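Long-range contacts in major capsid protein (Human herpesvirus 1, PDB 1NO7), which forms the main building block of the herpes simplex virus capsid shell, here represented by its large protease-resistant upper domain: residues A[152-157]-A[240-245]; A[162-167]-A[210-215]; A[245-250]-A[360-365]; A[370-375]-A[565-570]. One frame throughout, in Å; residues are numbered along the deposited sequence.

Contact 1 of 4, residues A[152-157]-A[240-245]; sequences GRHAMA and YRDLVA
The imidazole of His154 lies against the backbone of Ala245. One ring face has the Ala245 carbonyl O over its centre, 3.7 Å above the plane. The ring edge meets the carboxylate of Asp242, where His154 CE1 is 3.1 Å from Asp242 OD2. Ring and carboxylate planes stand 73° apart. The ring reaches the helix because CG is turned away from the backbone N of His154 (chi1 -176°). The methyl of Ala245 completes the contact at the same ring carbon. The other carboxylate oxygen, Asp242 OD1, holds the end of the loop. Ala157 N donates to Asp242 OD1 at 3.0 Å, with an N-H...O angle of 157°, and meets its syn lone pair. Ala157 is the N-cap residue of helix 158-169, and the loop 152-157 leads into it from helix 139-150. A side chain of the long helix 234-256 thus holds the start of another helix. Thr160, in the first turn of helix 158-169, also hydrogen-bonds to Asp242 OD1, which therefore has two partners. Next to this bond, Asp242 OD1 lies 3.4 Å from Met156 CA. The side chain of Met156 turns to His246 and to Thr571 of helix 567-577.

Contact 2 of 4, residues A[162-167]-A[210-215]; sequences AAVRGA and RCAAFV
Ala163 and Cys211 bring the two backbones together, with their CA atoms 4.2 Å apart. The polar part of the contact consists of CA-H...O approaches. Ala163 CA points its hydrogen at Arg210 O over 3.4 Å, with an angle of 156° at the hydrogen. In return, Cys211 CA faces Ala163 O, a longer and more bent approach. That same carbonyl accepts the helical bond from Ala167 N, so the helix already provides it with a partner.

The apolar part lies on one side of the helix. Val164 and Val215 meet branch to branch, with Val164 CG1 3.8 Å from Val215 CG1. The methyl of Ala167 reaches Val215 CG2 at 3.8 Å and also lies near the carbonyl of Ala212. Cys211 adds its CB to this methyl. Its sulfur is swung back beside its own backbone N (chi1 -55°), which lays it along the helix backbone near Gly166 and Ala167. The absence of a side chain at Gly166 leaves this side of the helix low where the sulfur passes.

Small residues predominate, so the irregular segment 210-215 can run close to the helix. It connects helix 195-208 to helix 218-226. Helix 234-256 packs against both partners: Val239 and Leu243 touch Ala163 and Val164, and Tyr240 touches Ala212. Met490, from a loop, covers Ala167 and Val215. Arg210 turns outward to a salt bridge with Glu235, at the start of helix 234-256.

Contact 3 of 4, residues A[245-250]-A[360-365]; sequences AHVEAL and KIYYYV
Val247 packs against Ile361 and Tyr362 at the tight part of this helix crossing, with Leu250 beside it. Val247 divides its two methyls between two residues. CG1 faces the branch methyl of Ile361, and Val247 CG2 comes to 3.7 Å from Tyr362 CD1. It meets the ring at its edge and in its plane. The ring is placed there with CG opposite the backbone N of Tyr362 (chi1 -165°). Ile361 also works with two branches. Ile361 CG2 lies 3.9 Å from Leu250 CD1 and just as near Leu250 CB. Its other arm extends over the helix backbone, bringing Ile361 CD1 to 4.0 Å from Val247 O.

The looser part is at Val365, where Val365 CG1 and Leu250 CD1 are 4.4 Å apart. Glu248 starts out away from Ile361 and Tyr362; it is exposed and poorly ordered. All five touching residues are buried, and the side-chain contacts between the segments are apolar.

The segment axes pass 10.0 Å apart at 95°, almost perpendicular. Contact is therefore confined to a short patch of each helix. Helix 567-577 closes over one end, with Thr571 on Leu250 and Val365 and Tyr572 on Leu250. At the other end, Tyr362 OH hydrogen-bonds to Val215 O, and its ring meets that of Tyr218 in helix 218-226. Met366, the residue after Val365 in helix 353-371, also touches Val247 and Leu250.

Contact 4 of 4, residues A[370-375]-A[565-570]; sequences FSRGRC and AGENAL
Arg372 makes the polar links of this contact, reaching across to Glu567 and Ala565. Its NH1 forms a salt bridge with Glu567 OE1 at 3.2 Å. The hydrogen bond within it is weak, with an angle of 136°. The guanidinium and carboxylate planes are turned 80° apart, although the oxygen lies at the guanidinium edge. A second weak bond runs from Arg372 NH2 to Ala565 O over 2.7 Å. The Arg372 chain is folded at its second and third torsions, and the guanidinium reaches both acceptors from one place. The other carboxylate oxygen, Glu567 OE2, is taken by Arg165 of helix 158-169. Glu567 thus lies between two arginines, which would probably favour its charged form.

Van der Waals packing accompanies these bonds. Leu570 lays its CD2 methyl over the centre of one face of the Arg372 guanidinium. Phe370 packs on the aliphatic part of Glu567 at its CG, with the ring and carboxylate planes 26° apart.

Ser371 to Arg374 form a type I' turn at the end of helix 353-371, closed by Arg374 N on Ser371 O at 2.9 Å. Gly566 is the N-cap residue of helix 567-577. The contact therefore joins the end of one helix to the beginning of another. Ile161 and Phe168 of helix 158-169 pack on Phe370, while helix 554-562 also borders the contact, through Val560 on Arg372 and His559 on Leu570.

Overall arrangement
The four contacts form one connected helical cluster, with centres about 10 to 16 Å apart. Contacts 1 and 3 are the closest pair, share Ala245 and both use helix 234-256. Contacts 3 and 4 both use helix 353-371. Contact 2 uses helix 158-169, whose N-cap lies in contact 1. Along the chain, contact 2 is nested inside the loop closed by contact 1; contacts 3 and 4 follow in series. Contacts 2 and 4, with centres about 13 Å apart, touch through Val164 of helix 158-169 and Phe370 of helix 353-371, among others. The cluster thus brings chain regions from about residue 150 to residue 570 together within the upper domain of the capsid protein.

Contact 1 of 4, residues A[152-157]-A[240-245]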
loop_
_atom_site.group_PDB
_atom_site.type_symbol
_atom_site.label_atom_id
_atom_site.label_comp_id
_atom_site.label_asym_id
_atom_site.label_seq_id
_atom_site.Cartn_x
_atom_site.Cartn_y
_atom_site.Cartn_z
ATOM N N GLY A 152 -1.907 -28.498 2.641
ATOM C CA GLY A 152 -2.964 -28.806 1.692
ATOM C C GLY A 152 -3.370 -27.642 0.805
ATOM O O GLY A 152 -4.282 -27.773 -0.015
ATOM N N ARG A 153 -2.710 -26.499 0.977
ATOM C CA ARG A 153 -2.995 -25.313 0.170
ATOM C C ARG A 153 -1.691 -24.797 -0.423
ATOM O O ARG A 153 -0.598 -25.220 -0.013
ATOM C CB ARG A 153 -3.612 -24.200 1.016
ATOM C CG ARG A 153 -4.858 -24.591 1.787
ATOM C CD ARG A 153 -5.138 -23.588 2.921
ATOM N NE ARG A 153 -6.271 -23.995 3.751
ATOM C CZ ARG A 153 -7.537 -23.990 3.338
ATOM N NH1 ARG A 153 -7.836 -23.590 2.105
ATOM N NH2 ARG A 153 -8.504 -24.395 4.155
ATOM N N HIS A 154 -1.823 -23.865 -1.369
ATOM C CA HIS A 154 -0.689 -23.253 -2.066
ATOM C C HIS A 154 0.530 -22.963 -1.176
ATOM O O HIS A 154 0.398 -22.733 0.037
ATOM C CB HIS A 154 -1.136 -21.954 -2.739
ATOM C CG HIS A 154 -0.062 -21.305 -3.553
ATOM N ND1 HIS A 154 0.250 -21.711 -4.833
ATOM C CD2 HIS A 154 0.814 -20.321 -3.247
ATOM C CE1 HIS A 154 1.272 -21.003 -5.280
ATOM N NE2 HIS A 154 1.633 -20.153 -4.336
ATOM N N ALA A 155 1.717 -22.960 -1.790
ATOM C CA ALA A 155 2.933 -22.705 -1.021
ATOM C C ALA A 155 4.121 -22.216 -1.843
ATOM O O ALA A 155 4.866 -23.021 -2.420
ATOM C CB ALA A 155 3.328 -23.970 -0.236
ATOM N N MET A 156 4.305 -20.895 -1.861
ATOM C CA MET A 156 5.405 -20.251 -2.583
ATOM C C MET A 156 6.699 -21.068 -2.393
ATOM O O MET A 156 7.114 -21.342 -1.263
ATOM C CB MET A 156 5.568 -18.796 -2.075
ATOM C CG MET A 156 4.351 -17.899 -2.377
ATOM S SD MET A 156 4.585 -16.165 -1.867
ATOM C CE MET A 156 3.601 -16.105 -0.331
ATOM N N ALA A 157 7.316 -21.476 -3.501
ATOM C CA ALA A 157 8.539 -22.277 -3.437
ATOM C C ALA A 157 9.729 -21.498 -2.852
ATOM O O ALA A 157 9.760 -20.263 -2.887
ATOM C CB ALA A 157 8.879 -22.801 -4.824
ATOM N N TYR A 240 7.150 -14.299 -10.347
ATOM C CA TYR A 240 5.965 -13.465 -10.561
ATOM C C TYR A 240 4.632 -14.229 -10.599
ATOM O O TYR A 240 3.612 -13.738 -10.088
ATOM C CB TYR A 240 6.122 -12.656 -11.848
ATOM C CG TYR A 240 7.038 -11.491 -11.659
ATOM C CD1 TYR A 240 8.426 -11.618 -11.826
ATOM C CD2 TYR A 240 6.524 -10.276 -11.235
ATOM C CE1 TYR A 240 9.275 -10.545 -11.562
ATOM C CE2 TYR A 240 7.346 -9.214 -10.971
ATOM C CZ TYR A 240 8.718 -9.340 -11.128
ATOM O OH TYR A 240 9.493 -8.249 -10.796
ATOM N N ARG A 241 4.639 -15.412 -11.217
ATOM C CA ARG A 241 3.436 -16.234 -11.316
ATOM C C ARG A 241 3.113 -16.733 -9.912
ATOM O O ARG A 241 2.044 -16.444 -9.364
ATOM C CB ARG A 241 3.675 -17.440 -12.229
ATOM C CG ARG A 241 4.065 -17.118 -13.666
ATOM C CD ARG A 241 4.723 -18.343 -14.308
ATOM N NE ARG A 241 5.019 -18.164 -15.726
ATOM C CZ ARG A 241 4.092 -18.032 -16.669
ATOM N NH1 ARG A 241 2.808 -18.058 -16.345
ATOM N NH2 ARG A 241 4.446 -17.882 -17.937
ATOM N N ASP A 242 4.065 -17.474 -9.339
ATOM C CA ASP A 242 3.926 -18.034 -8.003
ATOM C C ASP A 242 3.293 -17.005 -7.070
ATOM O O ASP A 242 2.356 -17.313 -6.333
ATOM C CB ASP A 242 5.293 -18.452 -7.457
ATOM C CG ASP A 242 5.198 -19.622 -6.501
ATOM O OD1 ASP A 242 6.222 -19.983 -5.877
ATOM O OD2 ASP A 242 4.092 -20.192 -6.384
ATOM N N LEU A 243 3.799 -15.776 -7.115
ATOM C CA LEU A 243 3.268 -14.719 -6.266
ATOM C C LEU A 243 1.753 -14.667 -6.404
ATOM O O LEU A 243 1.025 -14.906 -5.450
ATOM C CB LEU A 243 3.848 -13.372 -6.667
ATOM C CG LEU A 243 4.281 -12.485 -5.502
ATOM C CD1 LEU A 243 5.689 -12.907 -5.107
ATOM C CD2 LEU A 243 4.279 -11.000 -5.898
ATOM N N VAL A 244 1.270 -14.363 -7.601
ATOM C CA VAL A 244 -0.169 -14.282 -7.808
ATOM C C VAL A 244 -0.870 -15.604 -7.487
ATOM O O VAL A 244 -1.994 -15.612 -6.986
ATOM C CB VAL A 244 -0.508 -13.915 -9.251
ATOM C CG1 VAL A 244 -2.016 -13.619 -9.346
ATOM C CG2 VAL A 244 0.334 -12.728 -9.698
ATOM N N ALA A 245 -0.205 -16.716 -7.786
ATOM C CA ALA A 245 -0.765 -18.042 -7.533
ATOM C C ALA A 245 -1.128 -18.204 -6.048
ATOM O O ALA A 245 -2.058 -18.947 -5.690
ATOM C CB ALA A 245 0.243 -19.119 -7.953
#

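Contact 2 of 4, residues A[162-167]-A[210-215]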
loop_
_atom_site.group_PDB
_atom_site.type_symbol
_atom_site.label_atom_id
_atom_site.label_comp_id
_atom_site.label_asym_id
_atom_site.label_seq_id
_atom_site.Cartn_x
_atom_site.Cartn_y
_atom_site.Cartn_z
ATOM N N ALA A 162 12.858 -16.321 -1.459
ATOM C CA ALA A 162 14.161 -15.667 -1.415
ATOM C C ALA A 162 14.190 -14.536 -2.446
ATOM O O ALA A 162 14.730 -13.460 -2.178
ATOM C CB ALA A 162 15.269 -16.673 -1.699
ATOM N N ALA A 163 13.596 -14.781 -3.614
ATOM C CA ALA A 163 13.537 -13.777 -4.669
ATOM C C ALA A 163 12.806 -12.526 -4.176
ATOM O O ALA A 163 13.391 -11.444 -4.084
ATOM C CB ALA A 163 12.823 -14.342 -5.885
ATOM N N VAL A 164 11.529 -12.675 -3.845
ATOM C CA VAL A 164 10.740 -11.542 -3.376
ATOM C C VAL A 164 11.214 -10.923 -2.068
ATOM O O VAL A 164 11.201 -9.691 -1.903
ATOM C CB VAL A 164 9.287 -11.921 -3.176
ATOM C CG1 VAL A 164 8.504 -10.690 -2.766
ATOM C CG2 VAL A 164 8.730 -12.493 -4.457
ATOM N N ARG A 165 11.596 -11.763 -1.112
ATOM C CA ARG A 165 12.063 -11.204 0.143
ATOM C C ARG A 165 13.224 -10.306 -0.271
ATOM O O ARG A 165 13.148 -9.072 -0.159
ATOM C CB ARG A 165 12.544 -12.293 1.095
ATOM C CG ARG A 165 12.805 -11.746 2.479
ATOM C CD ARG A 165 13.435 -12.774 3.365
ATOM N NE ARG A 165 12.496 -13.824 3.721
ATOM C CZ ARG A 165 12.856 -14.953 4.315
ATOM N NH1 ARG A 165 14.135 -15.165 4.607
ATOM N NH2 ARG A 165 11.944 -15.863 4.628
ATOM N N GLY A 166 14.271 -10.944 -0.792
ATOM C CA GLY A 166 15.448 -10.226 -1.260
ATOM C C GLY A 166 15.102 -8.854 -1.820
ATOM O O GLY A 166 15.677 -7.841 -1.392
ATOM N N ALA A 167 14.163 -8.811 -2.762
ATOM C CA ALA A 167 13.757 -7.539 -3.336
ATOM C C ALA A 167 13.486 -6.564 -2.182
ATOM O O ALA A 167 14.084 -5.472 -2.104
ATOM C CB ALA A 167 12.499 -7.722 -4.178
ATOM N N ARG A 210 19.017 -12.468 -8.181
ATOM C CA ARG A 210 17.736 -13.145 -8.374
ATOM C C ARG A 210 16.643 -12.522 -7.490
ATOM O O ARG A 210 16.357 -13.028 -6.411
ATOM C CB ARG A 210 17.929 -14.626 -8.066
ATOM C CG ARG A 210 19.309 -15.105 -8.496
ATOM C CD ARG A 210 19.497 -16.607 -8.370
ATOM N NE ARG A 210 18.665 -17.362 -9.304
ATOM C CZ ARG A 210 18.549 -17.087 -10.601
ATOM N NH1 ARG A 210 19.210 -16.064 -11.135
ATOM N NH2 ARG A 210 17.780 -17.848 -11.371
ATOM N N CYS A 211 16.032 -11.428 -7.960
ATOM C CA CYS A 211 14.988 -10.711 -7.210
ATOM C C CYS A 211 13.880 -10.140 -8.085
ATOM O O CYS A 211 14.139 -9.456 -9.081
ATOM C CB CYS A 211 15.591 -9.549 -6.435
ATOM S SG CYS A 211 16.923 -10.043 -5.362
ATOM N N ALA A 212 12.638 -10.399 -7.697
ATOM C CA ALA A 212 11.497 -9.905 -8.452
ATOM C C ALA A 212 11.609 -8.392 -8.551
ATOM O O ALA A 212 11.765 -7.702 -7.542
ATOM C CB ALA A 212 10.223 -10.288 -7.761
ATOM N N ALA A 213 11.540 -7.895 -9.780
ATOM C CA ALA A 213 11.651 -6.473 -10.061
ATOM C C ALA A 213 10.647 -5.546 -9.370
ATOM O O ALA A 213 11.059 -4.728 -8.553
ATOM C CB ALA A 213 11.610 -6.247 -11.560
ATOM N N PHE A 214 9.348 -5.653 -9.652
ATOM C CA PHE A 214 8.430 -4.699 -9.016
ATOM C C PHE A 214 7.431 -5.199 -7.954
ATOM O O PHE A 214 6.308 -4.667 -7.864
ATOM C CB PHE A 214 7.646 -3.951 -10.082
ATOM C CG PHE A 214 8.507 -3.231 -11.072
ATOM C CD1 PHE A 214 9.317 -3.945 -11.960
ATOM C CD2 PHE A 214 8.502 -1.833 -11.134
ATOM C CE1 PHE A 214 10.104 -3.290 -12.891
ATOM C CE2 PHE A 214 9.290 -1.154 -12.067
ATOM C CZ PHE A 214 10.094 -1.882 -12.948
ATOM N N VAL A 215 7.828 -6.180 -7.138
ATOM C CA VAL A 215 6.951 -6.739 -6.092
ATOM C C VAL A 215 6.264 -5.725 -5.156
ATOM O O VAL A 215 5.311 -6.074 -4.448
ATOM C CB VAL A 215 7.726 -7.670 -5.204
ATOM C CG1 VAL A 215 8.300 -8.793 -6.019
ATOM C CG2 VAL A 215 8.838 -6.882 -4.515
#

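Contact 3 of 4, residues A[245-250]-A[360-365]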
loop_
_atom_site.group_PDB
_atom_site.type_symbol
_atom_site.label_atom_id
_atom_site.label_comp_id
_atom_site.label_asym_id
_atom_site.label_seq_id
_atom_site.Cartn_x
_atom_site.Cartn_y
_atom_site.Cartn_z
ATOM N N ALA A 245 -0.205 -16.716 -7.786
ATOM C CA ALA A 245 -0.765 -18.042 -7.533
ATOM C C ALA A 245 -1.128 -18.204 -6.048
ATOM O O ALA A 245 -2.058 -18.947 -5.690
ATOM C CB ALA A 245 0.243 -19.119 -7.953
ATOM N N HIS A 246 -0.382 -17.504 -5.194
ATOM C CA HIS A 246 -0.586 -17.538 -3.748
ATOM C C HIS A 246 -1.769 -16.634 -3.461
ATOM O O HIS A 246 -2.804 -17.096 -2.988
ATOM C CB HIS A 246 0.657 -17.004 -3.032
ATOM C CG HIS A 246 0.699 -17.307 -1.569
ATOM N ND1 HIS A 246 1.118 -18.525 -1.075
ATOM C CD2 HIS A 246 0.404 -16.543 -0.491
ATOM C CE1 HIS A 246 1.083 -18.497 0.246
ATOM N NE2 HIS A 246 0.653 -17.306 0.626
ATOM N N VAL A 247 -1.618 -15.345 -3.757
ATOM C CA VAL A 247 -2.701 -14.398 -3.531
ATOM C C VAL A 247 -4.000 -14.973 -4.079
ATOM O O VAL A 247 -5.089 -14.549 -3.682
ATOM C CB VAL A 247 -2.427 -13.031 -4.200
ATOM C CG1 VAL A 247 -3.726 -12.195 -4.270
ATOM C CG2 VAL A 247 -1.346 -12.273 -3.392
ATOM N N GLU A 248 -3.900 -15.944 -4.982
ATOM C CA GLU A 248 -5.107 -16.548 -5.518
ATOM C C GLU A 248 -5.682 -17.508 -4.489
ATOM O O GLU A 248 -6.896 -17.576 -4.324
ATOM C CB GLU A 248 -4.819 -17.283 -6.830
ATOM C CG GLU A 248 -4.610 -16.356 -8.015
ATOM C CD GLU A 248 -4.495 -17.104 -9.328
ATOM O OE1 GLU A 248 -5.482 -17.749 -9.741
ATOM O OE2 GLU A 248 -3.413 -17.049 -9.948
ATOM N N ALA A 249 -4.813 -18.238 -3.789
ATOM C CA ALA A 249 -5.262 -19.195 -2.773
ATOM C C ALA A 249 -5.786 -18.468 -1.551
ATOM O O ALA A 249 -6.842 -18.815 -1.029
ATOM C CB ALA A 249 -4.130 -20.134 -2.366
ATOM N N LEU A 250 -5.050 -17.462 -1.094
ATOM C CA LEU A 250 -5.481 -16.704 0.068
ATOM C C LEU A 250 -6.890 -16.173 -0.148
ATOM O O LEU A 250 -7.656 -15.996 0.807
ATOM C CB LEU A 250 -4.546 -15.531 0.309
ATOM C CG LEU A 250 -3.109 -15.987 0.505
ATOM C CD1 LEU A 250 -2.201 -14.779 0.625
ATOM C CD2 LEU A 250 -3.039 -16.868 1.745
ATOM N N LYS A 360 -5.899 -5.760 -1.793
ATOM C CA LYS A 360 -5.968 -5.703 -0.344
ATOM C C LYS A 360 -5.265 -6.920 0.229
ATOM O O LYS A 360 -4.484 -6.805 1.169
ATOM C CB LYS A 360 -7.418 -5.662 0.102
ATOM C CG LYS A 360 -8.078 -4.359 -0.257
ATOM C CD LYS A 360 -9.589 -4.443 -0.148
ATOM C CE LYS A 360 -10.030 -4.871 1.242
ATOM N NZ LYS A 360 -11.520 -4.971 1.273
ATOM N N ILE A 361 -5.525 -8.085 -0.352
ATOM C CA ILE A 361 -4.877 -9.304 0.133
ATOM C C ILE A 361 -3.360 -9.133 0.092
ATOM O O ILE A 361 -2.650 -9.453 1.059
ATOM C CB ILE A 361 -5.198 -10.517 -0.732
ATOM C CG1 ILE A 361 -6.712 -10.780 -0.701
ATOM C CG2 ILE A 361 -4.352 -11.701 -0.265
ATOM C CD1 ILE A 361 -7.153 -12.167 -1.240
ATOM N N TYR A 362 -2.874 -8.621 -1.034
ATOM C CA TYR A 362 -1.452 -8.410 -1.247
ATOM C C TYR A 362 -0.855 -7.412 -0.254
ATOM O O TYR A 362 0.123 -7.719 0.439
ATOM C CB TYR A 362 -1.222 -7.896 -2.672
ATOM C CG TYR A 362 0.219 -7.980 -3.097
ATOM C CD1 TYR A 362 0.768 -9.198 -3.508
ATOM C CD2 TYR A 362 1.060 -6.868 -3.014
ATOM C CE1 TYR A 362 2.129 -9.310 -3.825
ATOM C CE2 TYR A 362 2.419 -6.969 -3.323
ATOM C CZ TYR A 362 2.944 -8.194 -3.724
ATOM O OH TYR A 362 4.285 -8.315 -3.995
ATOM N N TYR A 363 -1.456 -6.222 -0.191
ATOM C CA TYR A 363 -0.984 -5.139 0.677
ATOM C C TYR A 363 -1.106 -5.352 2.185
ATOM O O TYR A 363 -0.222 -4.924 2.954
ATOM C CB TYR A 363 -1.680 -3.832 0.292
ATOM C CG TYR A 363 -1.157 -3.296 -1.000
ATOM C CD1 TYR A 363 -1.307 -4.016 -2.183
ATOM C CD2 TYR A 363 -0.420 -2.120 -1.036
ATOM C CE1 TYR A 363 -0.724 -3.582 -3.373
ATOM C CE2 TYR A 363 0.169 -1.672 -2.218
ATOM C CZ TYR A 363 0.018 -2.408 -3.385
ATOM O OH TYR A 363 0.630 -1.977 -4.550
ATOM N N TYR A 364 -2.194 -6.007 2.599
ATOM C CA TYR A 364 -2.443 -6.273 4.012
ATOM C C TYR A 364 -1.909 -7.618 4.487
ATOM O O TYR A 364 -1.773 -7.839 5.683
ATOM C CB TYR A 364 -3.937 -6.168 4.311
ATOM C CG TYR A 364 -4.452 -4.738 4.286
ATOM C CD1 TYR A 364 -5.593 -4.401 3.542
ATOM C CD2 TYR A 364 -3.818 -3.725 5.028
ATOM C CE1 TYR A 364 -6.100 -3.085 3.529
ATOM C CE2 TYR A 364 -4.312 -2.404 5.031
ATOM C CZ TYR A 364 -5.456 -2.089 4.271
ATOM O OH TYR A 364 -5.949 -0.783 4.214
ATOM N N VAL A 365 -1.593 -8.524 3.574
ATOM C CA VAL A 365 -1.062 -9.803 4.018
ATOM C C VAL A 365 0.320 -10.082 3.444
ATOM O O VAL A 365 1.323 -10.149 4.176
ATOM C CB VAL A 365 -1.966 -10.949 3.609
ATOM C CG1 VAL A 365 -1.423 -12.255 4.166
ATOM C CG2 VAL A 365 -3.368 -10.695 4.105
#

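Contact 4 of 4, residues A[370-375]-A[565-570]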
loop_
_atom_site.group_PDB
_atom_site.type_symbol
_atom_site.label_atom_id
_atom_site.label_comp_id
_atom_site.label_asym_id
_atom_site.label_seq_id
_atom_site.Cartn_x
_atom_site.Cartn_y
_atom_site.Cartn_z
ATOM N N PHE A 370 6.190 -10.521 3.875
ATOM C CA PHE A 370 7.582 -10.398 3.419
ATOM C C PHE A 370 8.408 -9.274 4.042
ATOM O O PHE A 370 9.592 -9.452 4.349
ATOM C CB PHE A 370 7.630 -10.200 1.899
ATOM C CG PHE A 370 7.221 -11.400 1.116
ATOM C CD1 PHE A 370 6.012 -11.423 0.441
ATOM C CD2 PHE A 370 8.040 -12.523 1.068
ATOM C CE1 PHE A 370 5.623 -12.552 -0.271
ATOM C CE2 PHE A 370 7.660 -13.660 0.358
ATOM C CZ PHE A 370 6.445 -13.677 -0.314
ATOM N N SER A 371 7.783 -8.115 4.213
ATOM C CA SER A 371 8.477 -6.945 4.739
ATOM C C SER A 371 8.606 -6.924 6.242
ATOM O O SER A 371 9.434 -6.171 6.778
ATOM C CB SER A 371 7.754 -5.663 4.322
ATOM O OG SER A 371 6.526 -5.530 5.031
ATOM N N ARG A 372 7.768 -7.713 6.926
ATOM C CA ARG A 372 7.778 -7.766 8.387
ATOM C C ARG A 372 7.826 -6.344 8.936
ATOM O O ARG A 372 8.577 -6.058 9.875
ATOM C CB ARG A 372 8.985 -8.559 8.900
ATOM C CG ARG A 372 8.966 -10.044 8.564
ATOM C CD ARG A 372 7.677 -10.697 9.042
ATOM N NE ARG A 372 7.876 -12.066 9.519
ATOM C CZ ARG A 372 8.299 -13.070 8.760
ATOM N NH1 ARG A 372 8.568 -12.859 7.482
ATOM N NH2 ARG A 372 8.456 -14.282 9.281
ATOM N N GLY A 373 7.053 -5.448 8.320
ATOM C CA GLY A 373 6.993 -4.070 8.785
ATOM C C GLY A 373 8.086 -3.107 8.351
ATOM O O GLY A 373 7.854 -1.894 8.314
ATOM N N ARG A 374 9.278 -3.615 8.048
ATOM C CA ARG A 374 10.359 -2.737 7.610
ATOM C C ARG A 374 10.003 -2.258 6.210
ATOM O O ARG A 374 10.424 -2.877 5.231
ATOM C CB ARG A 374 11.686 -3.494 7.540
ATOM C CG ARG A 374 12.075 -4.259 8.791
ATOM C CD ARG A 374 13.365 -5.052 8.556
ATOM N NE ARG A 374 13.294 -5.856 7.333
ATOM C CZ ARG A 374 12.458 -6.877 7.149
ATOM N NH1 ARG A 374 11.622 -7.229 8.118
ATOM N NH2 ARG A 374 12.438 -7.534 5.990
ATOM N N CYS A 375 9.225 -1.180 6.113
ATOM C CA CYS A 375 8.811 -0.623 4.820
ATOM C C CYS A 375 7.735 0.404 5.097
ATOM O O CYS A 375 7.143 0.388 6.177
ATOM C CB CYS A 375 8.232 -1.700 3.909
ATOM S SG CYS A 375 6.537 -2.065 4.306
ATOM N N ALA A 565 7.619 -17.109 11.557
ATOM C CA ALA A 565 7.209 -18.198 10.687
ATOM C C ALA A 565 7.624 -17.970 9.236
ATOM O O ALA A 565 7.880 -16.839 8.819
ATOM C CB ALA A 565 5.704 -18.372 10.769
ATOM N N GLY A 566 7.692 -19.057 8.475
ATOM C CA GLY A 566 8.034 -18.935 7.074
ATOM C C GLY A 566 6.935 -18.079 6.488
ATOM O O GLY A 566 5.846 -18.007 7.066
ATOM N N GLU A 567 7.194 -17.422 5.363
ATOM C CA GLU A 567 6.168 -16.582 4.772
ATOM C C GLU A 567 4.880 -17.358 4.516
ATOM O O GLU A 567 3.805 -16.922 4.939
ATOM C CB GLU A 567 6.670 -15.935 3.483
ATOM C CG GLU A 567 7.464 -14.644 3.712
ATOM C CD GLU A 567 8.831 -14.879 4.367
ATOM O OE1 GLU A 567 9.555 -13.877 4.617
ATOM O OE2 GLU A 567 9.178 -16.057 4.626
ATOM N N ASN A 568 4.976 -18.512 3.855
ATOM C CA ASN A 568 3.781 -19.314 3.578
ATOM C C ASN A 568 2.882 -19.442 4.809
ATOM O O ASN A 568 1.673 -19.178 4.741
ATOM C CB ASN A 568 4.170 -20.705 3.083
ATOM C CG ASN A 568 4.554 -20.709 1.624
ATOM O OD1 ASN A 568 5.670 -21.093 1.267
ATOM N ND2 ASN A 568 3.628 -20.278 0.764
ATOM N N ALA A 569 3.476 -19.845 5.930
ATOM C CA ALA A 569 2.734 -19.987 7.177
ATOM C C ALA A 569 2.173 -18.614 7.556
ATOM O O ALA A 569 0.955 -18.354 7.466
ATOM C CB ALA A 569 3.665 -20.494 8.270
ATOM N N LEU A 570 3.087 -17.730 7.953
ATOM C CA LEU A 570 2.736 -16.372 8.361
ATOM C C LEU A 570 1.695 -15.734 7.451
ATOM O O LEU A 570 0.991 -14.803 7.852
ATOM C CB LEU A 570 3.992 -15.501 8.400
ATOM C CG LEU A 570 3.742 -14.003 8.523
ATOM C CD1 LEU A 570 2.872 -13.718 9.721
ATOM C CD2 LEU A 570 5.088 -13.290 8.649
#